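Hypothetical protein (Legionella pneumophila subsp. pneumophila, PDB 4G2A) is of unknown function but combines a DUF4424-related region with a C-terminal YARHG domain and is putatively a nutrient-binding protein. Local coordinates at residues T183-C188 and R214-D219; L198-S203 and L229-F234; E265-R270 and F281-L286; N271-Q276 and K313-I318. All blocks are in the same frame, centred on the assembly; numbering follows the deposited sequence.

Contact 1 of 4, residues T183-C188 and R214-D219; sequences TPTRLC and RKYIWD. With SO4 (sulfate ion), chain H; SO4 (sulfate ion), chain G.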
# COMPACT_ATOMS: atom_id res chain seq x y z
N THR A 183 -10.79 -4.59 -0.75
CA THR A 183 -11.36 -4.44 -2.10
C THR A 183 -10.74 -5.56 -2.95
O THR A 183 -9.63 -5.96 -2.61
CB THR A 183 -11.10 -3.02 -2.67
OG1 THR A 183 -11.89 -2.82 -3.85
CG2 THR A 183 -9.63 -2.76 -3.01
N PRO A 184 -11.38 -6.08 -4.03
CA PRO A 184 -10.70 -7.14 -4.82
C PRO A 184 -9.39 -6.64 -5.45
O PRO A 184 -9.33 -5.50 -5.93
CB PRO A 184 -11.75 -7.56 -5.86
CG PRO A 184 -13.05 -7.10 -5.29
CD PRO A 184 -12.72 -5.81 -4.58
N THR A 185 -8.32 -7.43 -5.35
CA THR A 185 -7.00 -7.08 -5.87
C THR A 185 -6.30 -8.27 -6.52
O THR A 185 -6.70 -9.42 -6.35
CB THR A 185 -6.03 -6.52 -4.75
OG1 THR A 185 -5.78 -7.54 -3.80
CG2 THR A 185 -6.54 -5.27 -4.06
N ARG A 186 -5.24 -7.95 -7.24
CA ARG A 186 -4.26 -8.84 -7.85
C ARG A 186 -2.88 -8.20 -7.66
O ARG A 186 -2.78 -6.97 -7.60
CB ARG A 186 -4.53 -9.06 -9.36
CG ARG A 186 -5.58 -10.12 -9.68
CD ARG A 186 -5.27 -11.45 -9.03
NE ARG A 186 -6.30 -12.46 -9.27
CZ ARG A 186 -7.39 -12.62 -8.53
NH1 ARG A 186 -7.65 -11.78 -7.52
NH2 ARG A 186 -8.27 -13.57 -8.82
N LEU A 187 -1.82 -9.03 -7.61
CA LEU A 187 -0.46 -8.49 -7.58
C LEU A 187 -0.15 -7.96 -8.96
O LEU A 187 -0.61 -8.55 -9.94
CB LEU A 187 0.57 -9.58 -7.21
CG LEU A 187 0.43 -10.29 -5.90
CD1 LEU A 187 1.43 -11.44 -5.81
CD2 LEU A 187 0.60 -9.34 -4.76
N CYS A 188 0.66 -6.89 -9.07
CA CYS A 188 1.05 -6.40 -10.39
C CYS A 188 1.98 -7.41 -11.06
O CYS A 188 2.03 -7.45 -12.28
CB CYS A 188 1.68 -5.02 -10.30
SG CYS A 188 0.67 -3.80 -9.41
N ARG A 214 -9.44 -10.83 0.05
CA ARG A 214 -8.14 -11.36 -0.36
C ARG A 214 -7.04 -10.62 0.41
O ARG A 214 -6.94 -9.41 0.30
CB ARG A 214 -7.96 -11.26 -1.88
CG ARG A 214 -6.98 -12.27 -2.45
CD ARG A 214 -6.45 -11.84 -3.82
NE ARG A 214 -5.91 -12.97 -4.58
CZ ARG A 214 -4.80 -12.90 -5.31
NH1 ARG A 214 -4.10 -11.78 -5.38
NH2 ARG A 214 -4.39 -13.96 -6.00
N LYS A 215 -6.31 -11.34 1.27
CA LYS A 215 -5.26 -10.84 2.18
C LYS A 215 -3.90 -11.38 1.80
O LYS A 215 -3.82 -12.49 1.25
CB LYS A 215 -5.56 -11.27 3.63
CG LYS A 215 -6.79 -10.64 4.24
CD LYS A 215 -7.24 -11.38 5.53
CE LYS A 215 -8.22 -12.49 5.28
NZ LYS A 215 -9.56 -11.98 4.88
N TYR A 216 -2.84 -10.62 2.11
CA TYR A 216 -1.44 -10.96 1.83
C TYR A 216 -0.73 -11.07 3.16
O TYR A 216 -0.65 -10.08 3.91
CB TYR A 216 -0.81 -9.90 0.91
CG TYR A 216 -1.61 -9.71 -0.36
CD1 TYR A 216 -1.47 -10.58 -1.44
CD2 TYR A 216 -2.58 -8.71 -0.45
CE1 TYR A 216 -2.25 -10.45 -2.59
CE2 TYR A 216 -3.38 -8.58 -1.59
CZ TYR A 216 -3.20 -9.44 -2.67
OH TYR A 216 -3.93 -9.28 -3.81
N ILE A 217 -0.29 -12.30 3.51
CA ILE A 217 0.29 -12.61 4.82
C ILE A 217 1.72 -13.15 4.75
O ILE A 217 2.05 -13.99 3.92
CB ILE A 217 -0.65 -13.62 5.57
CG1 ILE A 217 -2.03 -13.02 5.83
CG2 ILE A 217 -0.08 -14.13 6.89
CD1 ILE A 217 -3.09 -13.71 5.12
N TRP A 218 2.54 -12.66 5.68
CA TRP A 218 3.90 -13.09 5.99
C TRP A 218 3.93 -13.51 7.45
O TRP A 218 3.30 -12.85 8.28
CB TRP A 218 4.92 -11.97 5.76
CG TRP A 218 5.14 -11.51 4.35
CD1 TRP A 218 6.24 -11.73 3.58
CD2 TRP A 218 4.33 -10.56 3.63
NE1 TRP A 218 6.12 -11.06 2.38
CE2 TRP A 218 4.98 -10.31 2.40
CE3 TRP A 218 3.11 -9.91 3.89
CZ2 TRP A 218 4.46 -9.42 1.44
CZ3 TRP A 218 2.58 -9.05 2.94
CH2 TRP A 218 3.26 -8.81 1.73
N ASP A 219 4.63 -14.62 7.77
CA ASP A 219 4.80 -15.13 9.14
C ASP A 219 6.20 -15.71 9.23
O ASP A 219 6.43 -16.87 8.88
CB ASP A 219 3.70 -16.14 9.50
CG ASP A 219 3.65 -16.55 10.96
OD1 ASP A 219 4.62 -16.23 11.71
OD2 ASP A 219 2.66 -17.18 11.37
S SO4 H . -10.50 -13.59 -6.10
O1 SO4 H . -10.66 -12.14 -6.27
O2 SO4 H . -10.61 -14.22 -7.43
O3 SO4 H . -9.21 -13.90 -5.51
O4 SO4 H . -11.55 -14.11 -5.23
S SO4 G . -7.26 -14.59 -12.20
O1 SO4 G . -8.68 -14.30 -11.98
O2 SO4 G . -7.10 -15.50 -13.33
O3 SO4 G . -6.54 -13.35 -12.49
O4 SO4 G . -6.70 -15.22 -11.00
O HOH W 1 -7.81 -7.84 -1.99
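The phenol oxygen of Y216 is gripped from two directions. T185 OG1 lies 2.5 Å from Y216 OH, near the plane of the ring at its edge, and either hydroxyl could be the donor. R214 NH1 donates the second bond, also to Y216 OH at 3.0 Å, with the oxygen close to the guanidinium plane, so the end of the phenol is fixed by a hydroxyl and a cation together. T185 OG1 sits between its own backbone N and carbonyl carbon (chi1 64°), which lets it meet Y216 as well as a water 2.7 Å from OG1; the water, hydrogen-bonded to OG1 in a direction left open, donates to T183 O and R214 O.

Beyond the tyrosine, the guanidinium groups of R186 and R214 stack, offset toward their rims with planes 21° apart, and R186 NH1 approaches R214 NE to 3.6 Å. Two sulfate ions, probably from the crystallisation liquor, meet R186 near its plane; its shortest bond to them runs from NH2 to O2 of sulfate H at 2.8 Å. These anions would offset the paired positive charge, and R186 NH1 also donates to T185 O at 2.8 Å. R214 NH1 has a further carboxylate partner in E190. On the apolar side, L187 CD2 lies 3.8 Å from Y216 CE1.

No backbone hydrogen bond joins strands 185-187 and 215-220, which meet through side chains: R186 pairs through its backbone with F234 of strand 229-235, Y216 with V179 of strand 174-180, and L231 and L233 pack against L187 from strand 229-235.

Contact 2 of 4, residues L198-S203 and L229-F234; sequences LNPTPS and LSLCLF
T201 and S230 form the tight centre of this contact, a single antiparallel hydrogen-bonded pair. T201 N donates to S230 O at 3.1 Å, in the carbonyl plane, whereas S230 N reaches T201 O at 3.0 Å from above that carbonyl's plane. CA-H...O contacts flank the pair: P200 CA comes within 3.3 Å of S230 O, and L229 CA touches T201 O. Beside it, P200 CB rests on L231 CD1 at 3.8 Å.

Between L198 and C232 the backbones separate and water takes over. One water accepts from C232 N at 2.8 Å and also lies near L198 O; a second is within reach of L198 O and C232 O, a third of N199 O and S230 OG, and not all of these bonds need be made at once. The apolar touch at this end is L198 CD2 on C232 SG at 3.6 Å. C232 SG stands anti to its backbone N (chi1 -171°), a setting from which it meets L198 and closes the disulfide to C188. The hydroxyl of T201 turns to D228 O instead.

The loop 198-203 thus lies along strand 229-235, which is bordered by strands 155-160 and 185-187. P202 O accepts a bond from W218 NE1 of strand 215-220, and P200 also packs on L187.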
# COMPACT_ATOMS: atom_id res chain seq x y z
N LEU A 198 8.44 -5.75 -9.17
CA LEU A 198 7.02 -5.91 -8.90
C LEU A 198 6.78 -7.12 -8.00
O LEU A 198 5.69 -7.24 -7.45
CB LEU A 198 6.24 -6.05 -10.21
CG LEU A 198 6.21 -4.83 -11.11
CD1 LEU A 198 5.49 -5.15 -12.40
CD2 LEU A 198 5.53 -3.67 -10.44
N ASN A 199 7.78 -8.01 -7.83
CA ASN A 199 7.64 -9.17 -6.95
C ASN A 199 7.54 -8.73 -5.51
O ASN A 199 8.29 -7.84 -5.10
CB ASN A 199 8.78 -10.14 -7.11
CG ASN A 199 8.74 -10.89 -8.40
OD1 ASN A 199 7.69 -11.04 -9.03
ND2 ASN A 199 9.89 -11.42 -8.78
N PRO A 200 6.61 -9.31 -4.72
CA PRO A 200 6.48 -8.86 -3.32
C PRO A 200 7.69 -9.22 -2.47
O PRO A 200 8.28 -10.28 -2.63
CB PRO A 200 5.23 -9.58 -2.83
CG PRO A 200 4.53 -10.06 -4.08
CD PRO A 200 5.61 -10.34 -5.06
N THR A 201 8.08 -8.30 -1.60
CA THR A 201 9.18 -8.53 -0.67
C THR A 201 8.66 -8.27 0.76
O THR A 201 7.73 -7.48 0.91
CB THR A 201 10.44 -7.69 -1.00
OG1 THR A 201 10.24 -6.33 -0.65
CG2 THR A 201 10.90 -7.83 -2.45
N PRO A 202 9.18 -8.92 1.83
CA PRO A 202 10.25 -9.93 1.86
C PRO A 202 9.76 -11.27 1.31
O PRO A 202 8.62 -11.35 0.84
CB PRO A 202 10.59 -10.02 3.35
CG PRO A 202 9.32 -9.63 4.06
CD PRO A 202 8.66 -8.63 3.19
N SER A 203 10.60 -12.32 1.35
CA SER A 203 10.17 -13.66 0.91
C SER A 203 9.14 -14.24 1.91
O SER A 203 9.07 -13.80 3.06
CB SER A 203 11.36 -14.63 0.82
OG SER A 203 12.43 -14.14 0.03
N LEU A 229 9.01 -4.27 3.33
CA LEU A 229 7.75 -4.72 2.78
C LEU A 229 7.50 -3.86 1.54
O LEU A 229 7.51 -2.62 1.61
CB LEU A 229 6.57 -4.65 3.78
CG LEU A 229 5.17 -4.74 3.15
CD1 LEU A 229 4.93 -6.10 2.58
CD2 LEU A 229 4.13 -4.44 4.14
N SER A 230 7.37 -4.52 0.41
CA SER A 230 7.10 -3.89 -0.87
C SER A 230 6.04 -4.70 -1.54
O SER A 230 6.27 -5.85 -1.93
CB SER A 230 8.37 -3.81 -1.71
OG SER A 230 8.10 -3.15 -2.93
N LEU A 231 4.83 -4.15 -1.60
CA LEU A 231 3.71 -4.85 -2.21
C LEU A 231 3.00 -3.93 -3.19
O LEU A 231 2.45 -2.88 -2.83
CB LEU A 231 2.76 -5.40 -1.13
CG LEU A 231 1.60 -6.29 -1.57
CD1 LEU A 231 2.10 -7.60 -2.18
CD2 LEU A 231 0.70 -6.59 -0.39
N CYS A 232 3.06 -4.33 -4.45
CA CYS A 232 2.47 -3.65 -5.58
C CYS A 232 1.15 -4.37 -5.98
O CYS A 232 1.16 -5.58 -6.28
CB CYS A 232 3.46 -3.62 -6.73
SG CYS A 232 2.95 -2.58 -8.11
N LEU A 233 0.03 -3.64 -5.94
CA LEU A 233 -1.31 -4.20 -6.20
C LEU A 233 -2.08 -3.50 -7.29
O LEU A 233 -1.93 -2.29 -7.50
CB LEU A 233 -2.18 -4.12 -4.93
CG LEU A 233 -1.74 -4.87 -3.68
CD1 LEU A 233 -2.65 -4.54 -2.51
CD2 LEU A 233 -1.69 -6.36 -3.93
N PHE A 234 -2.98 -4.26 -7.93
CA PHE A 234 -3.94 -3.72 -8.88
C PHE A 234 -5.29 -3.73 -8.21
O PHE A 234 -5.67 -4.75 -7.65
CB PHE A 234 -3.98 -4.50 -10.22
CG PHE A 234 -3.09 -3.99 -11.32
CD1 PHE A 234 -3.26 -2.71 -11.83
CD2 PHE A 234 -2.13 -4.81 -11.90
CE1 PHE A 234 -2.43 -2.23 -12.85
CE2 PHE A 234 -1.30 -4.34 -12.91
CZ PHE A 234 -1.46 -3.05 -13.38
O HOH W 2 4.96 -6.25 -5.02
O HOH W 3 3.03 -7.14 -7.40
O HOH W 4 8.17 -5.07 -4.92

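Contact 3 of 4, residues E265-R270 and F281-L286; sequences ELRFLR and FQSPDL. With SO4 (sulfate ion), chain C.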
# COMPACT_ATOMS: atom_id res chain seq x y z
N GLU A 265 -13.73 -9.50 -29.43
CA GLU A 265 -12.81 -8.60 -28.72
C GLU A 265 -13.37 -7.19 -28.61
O GLU A 265 -13.30 -6.60 -27.53
CB GLU A 265 -11.45 -8.56 -29.42
CG GLU A 265 -10.53 -9.72 -29.10
CD GLU A 265 -9.39 -9.94 -30.08
OE1 GLU A 265 -9.27 -9.18 -31.06
OE2 GLU A 265 -8.62 -10.91 -29.86
N LEU A 266 -13.95 -6.66 -29.71
CA LEU A 266 -14.56 -5.33 -29.71
C LEU A 266 -15.82 -5.29 -28.82
O LEU A 266 -16.06 -4.27 -28.17
CB LEU A 266 -14.87 -4.83 -31.12
CG LEU A 266 -15.30 -3.35 -31.21
CD1 LEU A 266 -14.14 -2.41 -30.88
CD2 LEU A 266 -15.87 -3.01 -32.56
N ARG A 267 -16.60 -6.38 -28.78
CA ARG A 267 -17.81 -6.44 -27.96
C ARG A 267 -17.40 -6.45 -26.47
O ARG A 267 -17.96 -5.68 -25.70
CB ARG A 267 -18.68 -7.66 -28.33
CG ARG A 267 -19.81 -7.98 -27.35
CD ARG A 267 -20.84 -8.86 -28.01
NE ARG A 267 -21.85 -9.38 -27.08
CZ ARG A 267 -22.87 -8.68 -26.60
NH1 ARG A 267 -23.01 -7.40 -26.91
NH2 ARG A 267 -23.75 -9.25 -25.78
N PHE A 268 -16.39 -7.26 -26.10
CA PHE A 268 -15.87 -7.33 -24.72
C PHE A 268 -15.19 -6.01 -24.32
O PHE A 268 -15.41 -5.58 -23.19
CB PHE A 268 -14.90 -8.51 -24.53
CG PHE A 268 -15.52 -9.89 -24.66
CD1 PHE A 268 -16.82 -10.14 -24.19
CD2 PHE A 268 -14.80 -10.95 -25.20
CE1 PHE A 268 -17.38 -11.41 -24.29
CE2 PHE A 268 -15.36 -12.23 -25.28
CZ PHE A 268 -16.65 -12.45 -24.83
N LEU A 269 -14.44 -5.35 -25.24
CA LEU A 269 -13.78 -4.07 -24.95
C LEU A 269 -14.79 -2.98 -24.62
O LEU A 269 -14.58 -2.24 -23.65
CB LEU A 269 -12.89 -3.59 -26.12
CG LEU A 269 -12.31 -2.16 -26.01
CD1 LEU A 269 -11.35 -2.03 -24.81
CD2 LEU A 269 -11.63 -1.75 -27.27
N ARG A 270 -15.86 -2.87 -25.43
CA ARG A 270 -16.93 -1.89 -25.26
C ARG A 270 -17.64 -2.06 -23.92
O ARG A 270 -17.92 -1.08 -23.24
CB ARG A 270 -17.96 -2.02 -26.40
CG ARG A 270 -19.24 -1.19 -26.20
CD ARG A 270 -20.39 -1.58 -27.13
NE ARG A 270 -20.03 -1.48 -28.54
CZ ARG A 270 -19.93 -0.34 -29.23
NH1 ARG A 270 -20.13 0.83 -28.63
NH2 ARG A 270 -19.60 -0.37 -30.52
N PHE A 281 -25.13 -7.41 -16.40
CA PHE A 281 -25.31 -7.87 -17.78
C PHE A 281 -26.36 -8.98 -17.88
O PHE A 281 -26.30 -9.96 -17.14
CB PHE A 281 -23.96 -8.32 -18.37
CG PHE A 281 -22.97 -7.17 -18.45
CD1 PHE A 281 -22.98 -6.31 -19.54
CD2 PHE A 281 -22.05 -6.95 -17.43
CE1 PHE A 281 -22.08 -5.24 -19.61
CE2 PHE A 281 -21.17 -5.87 -17.49
CZ PHE A 281 -21.19 -5.02 -18.58
N GLN A 282 -27.32 -8.80 -18.81
CA GLN A 282 -28.41 -9.73 -19.10
C GLN A 282 -28.02 -10.73 -20.18
O GLN A 282 -28.53 -11.84 -20.17
CB GLN A 282 -29.69 -8.98 -19.49
CG GLN A 282 -30.26 -8.05 -18.40
CD GLN A 282 -30.90 -8.74 -17.20
OE1 GLN A 282 -30.89 -9.97 -17.05
NE2 GLN A 282 -31.49 -7.95 -16.31
N SER A 283 -27.10 -10.35 -21.10
CA SER A 283 -26.64 -11.20 -22.20
C SER A 283 -25.74 -12.30 -21.66
O SER A 283 -24.77 -11.98 -20.97
CB SER A 283 -25.91 -10.38 -23.27
OG SER A 283 -26.76 -9.40 -23.84
N PRO A 284 -26.07 -13.58 -21.96
CA PRO A 284 -25.28 -14.70 -21.40
C PRO A 284 -23.79 -14.64 -21.68
O PRO A 284 -23.01 -14.82 -20.74
CB PRO A 284 -25.90 -15.93 -22.07
CG PRO A 284 -27.27 -15.52 -22.44
CD PRO A 284 -27.21 -14.07 -22.77
N ASP A 285 -23.39 -14.33 -22.93
CA ASP A 285 -21.97 -14.23 -23.31
C ASP A 285 -21.22 -13.21 -22.44
O ASP A 285 -20.09 -13.50 -22.04
CB ASP A 285 -21.80 -13.90 -24.81
CG ASP A 285 -22.21 -12.51 -25.29
OD1 ASP A 285 -23.13 -11.91 -24.69
OD2 ASP A 285 -21.65 -12.05 -26.32
N LEU A 286 -21.85 -12.05 -22.11
CA LEU A 286 -21.26 -10.99 -21.30
C LEU A 286 -21.29 -11.34 -19.83
O LEU A 286 -20.31 -11.10 -19.13
CB LEU A 286 -21.96 -9.64 -21.53
CG LEU A 286 -21.84 -9.01 -22.90
CD1 LEU A 286 -22.66 -7.75 -22.97
CD2 LEU A 286 -20.40 -8.70 -23.26
S SO4 C . -26.70 -6.81 -21.52
O1 SO4 C . -27.51 -6.51 -20.34
O2 SO4 C . -27.56 -7.38 -22.56
O3 SO4 C . -26.11 -5.58 -21.98
O4 SO4 C . -25.64 -7.75 -21.25
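R267 reaches from helix 263-275 to D285 and L286 at the start of helix 284-291. Its CB points toward that partner, and the chain runs extended from there, CG lying anti to the backbone N (chi1 168°). CG skirts L286 CD2 at 4.2 Å, and CD passes the carboxylate of D285. NE then donates to D285 OD2 at 2.8 Å in an almost straight bond (177°). CZ and NH1 lie near L286 CD1, which stands over one guanidinium face and comes closest to NH2, at 3.4 Å. NH2 finishes the reach with a bond to D285 OD1 at 2.9 Å. The grip is side-on and bidentate: each carboxylate oxygen offers its syn lone pair, and the two flat groups are 17° from coplanar. S283 CB lies at the edge of the guanidinium, next to NH2.

Beneath the salt bridge, L286 CD2 meets the edge of the F268 ring at CD1, 4.0 Å away; F268 also stacks on Y289. A sulfate, probably from the crystallisation liquor, is held by the backbone N-H of Q282, 2.8 Å from sulfate O1, by that of S283, 3.0 Å from sulfate O4, and by the S283 hydroxyl. F281, its ring stacked with F290, turns an edge to the same anion.

The chemistry is layered, with a planar ion pair at the surface of the YARHG domain laid over the aliphatic groups of L286. D285 lies in the first turn of its helix, where a negative charge should suit the helix dipole.

Contact 4 of 4, residues N271-Q276 and K313-I318; sequences NTIYAQ and KLLSMI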
# COMPACT_ATOMS: atom_id res chain seq x y z
N ASN A 271 -17.99 -3.31 -23.59
CA ASN A 271 -18.76 -3.62 -22.41
C ASN A 271 -17.92 -3.53 -21.12
O ASN A 271 -18.49 -3.21 -20.07
CB ASN A 271 -19.46 -4.95 -22.59
CG ASN A 271 -20.66 -4.77 -23.49
OD1 ASN A 271 -21.70 -4.27 -23.06
ND2 ASN A 271 -20.53 -5.07 -24.78
N THR A 272 -16.56 -3.67 -21.23
CA THR A 272 -15.60 -3.53 -20.12
C THR A 272 -15.63 -2.06 -19.61
O THR A 272 -15.41 -1.82 -18.41
CB THR A 272 -14.22 -3.97 -20.62
OG1 THR A 272 -14.25 -5.38 -20.80
CG2 THR A 272 -13.06 -3.62 -19.67
N ILE A 273 -15.93 -1.10 -20.51
CA ILE A 273 -16.00 0.34 -20.23
C ILE A 273 -17.09 0.58 -19.16
O ILE A 273 -16.88 1.40 -18.26
CB ILE A 273 -16.23 1.18 -21.53
CG1 ILE A 273 -15.03 1.05 -22.49
CG2 ILE A 273 -16.49 2.66 -21.21
CD1 ILE A 273 -15.27 1.52 -23.93
N TYR A 274 -18.19 -0.20 -19.23
CA TYR A 274 -19.34 -0.15 -18.33
C TYR A 274 -19.19 -1.09 -17.13
O TYR A 274 -19.66 -0.76 -16.05
CB TYR A 274 -20.61 -0.56 -19.10
CG TYR A 274 -20.91 0.29 -20.31
CD1 TYR A 274 -21.64 1.47 -20.19
CD2 TYR A 274 -20.54 -0.12 -21.58
CE1 TYR A 274 -21.98 2.23 -21.31
CE2 TYR A 274 -20.82 0.66 -22.71
CZ TYR A 274 -21.55 1.83 -22.56
OH TYR A 274 -21.87 2.61 -23.65
N ALA A 275 -18.56 -2.28 -17.34
CA ALA A 275 -18.31 -3.33 -16.33
C ALA A 275 -17.38 -2.83 -15.23
O ALA A 275 -17.41 -3.33 -14.11
CB ALA A 275 -17.70 -4.55 -17.00
N GLN A 276 -16.58 -1.82 -15.58
CA GLN A 276 -15.66 -1.01 -14.77
C GLN A 276 -16.39 -0.47 -13.54
O GLN A 276 -15.81 -0.41 -12.46
CB GLN A 276 -15.16 0.17 -15.67
CG GLN A 276 -14.04 1.04 -15.10
CD GLN A 276 -13.84 2.37 -15.80
OE1 GLN A 276 -13.25 3.30 -15.24
NE2 GLN A 276 -14.32 2.51 -17.03
N LYS A 313 -14.54 9.19 -24.61
CA LYS A 313 -13.56 9.30 -25.71
C LYS A 313 -13.30 7.94 -26.36
O LYS A 313 -13.21 7.86 -27.59
CB LYS A 313 -12.24 9.93 -25.25
CG LYS A 313 -12.28 11.43 -25.09
CD LYS A 313 -10.94 11.97 -24.59
CE LYS A 313 -10.93 13.47 -24.57
NZ LYS A 313 -9.59 14.02 -24.24
N LEU A 314 -13.20 6.86 -25.55
CA LEU A 314 -12.99 5.51 -26.09
C LEU A 314 -14.23 5.04 -26.86
O LEU A 314 -14.08 4.50 -27.97
CB LEU A 314 -12.57 4.49 -25.02
CG LEU A 314 -12.19 3.08 -25.54
CD1 LEU A 314 -11.23 3.13 -26.73
CD2 LEU A 314 -11.58 2.25 -24.42
N LEU A 315 -15.43 5.30 -26.33
CA LEU A 315 -16.69 4.94 -27.02
C LEU A 315 -16.83 5.70 -28.32
O LEU A 315 -17.33 5.14 -29.29
CB LEU A 315 -17.91 5.18 -26.13
CG LEU A 315 -18.05 4.16 -24.98
CD1 LEU A 315 -18.90 4.72 -23.85
CD2 LEU A 315 -18.54 2.80 -25.50
N SER A 316 -16.34 6.96 -28.35
CA SER A 316 -16.37 7.81 -29.54
C SER A 316 -15.38 7.26 -30.59
O SER A 316 -15.70 7.25 -31.78
CB SER A 316 -16.07 9.26 -29.17
OG SER A 316 -16.07 10.08 -30.33
N MSE A 317 -14.21 6.76 -30.15
CA MSE A 317 -13.19 6.15 -31.02
C MSE A 317 -13.69 4.85 -31.65
O MSE A 317 -13.51 4.64 -32.85
CB MSE A 317 -11.90 5.89 -30.24
CG MSE A 317 -10.98 7.08 -30.13
SE MSE A 317 -9.43 6.62 -29.01
CE MSE A 317 -8.15 8.03 -29.58
N ILE A 318 -14.39 4.01 -30.86
CA ILE A 318 -14.98 2.75 -31.33
C ILE A 318 -16.02 3.07 -32.42
O ILE A 318 -16.00 2.44 -33.48
CB ILE A 318 -15.55 1.90 -30.15
CG1 ILE A 318 -14.43 1.44 -29.22
CG2 ILE A 318 -16.39 0.71 -30.64
CD1 ILE A 318 -14.90 1.08 -27.78
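The ring of Y274 is approached obliquely by L315 CD1, over neither a face nor an edge and nearest its hydroxyl: Y274 OH lies 3.6 Å from L315 CD1, and L315 CD2 is close to the same oxygen. The Y274 side chain also touches Y302 and L307, in loops. This is an antiparallel helix pair within the YARHG domain, helix 263-275 against helix 309-321, the short segments crossing at -165° with axes 11.0 Å apart.

At that spacing the middle is filled by branched side chains, chiefly I273. Its CG1 lies anti to the carbonyl carbon (chi1 -64°), and the extended CG1-CD1 arm enters between three residues of the other helix. CD1 touches L314 CD2 at 3.8 Å and, at the same distance, L315 CD2; I318 CD1 stands 3.9 Å from it. I273 CG2 faces L315 CD1 more loosely. I273 and L315 run alongside one another, pointing opposite ways, while L314 and I273 are set at a slant. No hydrogen bond joins the segments; the contact is mainly apolar packing.

I245 of helix 236-250 also packs on I273, and L258 of helix 254-259 on I318. One turn on from T272, Q276 NE2 folds back to I273 O at 3.0 Å and also bonds D311 OD1.

Overall arrangement
From the N terminus, most of the beta-rich part precedes the first contact. Contact 1 opens at 183-188 and closes at 214-219; contact 2 starts inside that loop at 198-203 and ends beyond it at 229-234, so the two cross. They touch, with centres 9 Å apart: contact 1 brings strands 185-187 and 215-220 together, and contact 2 lays the loop 198-203 on strand 229-235. The chain then enters helix 236-250 and the YARHG domain. There contact 3 joins helix 263-275 to helix 284-291, and contact 4 joins helix 263-275 to helix 309-321; they too cross, with centres 11 Å apart. Contacts 1 and 3 are in series, their centres 28 Å apart, without touching.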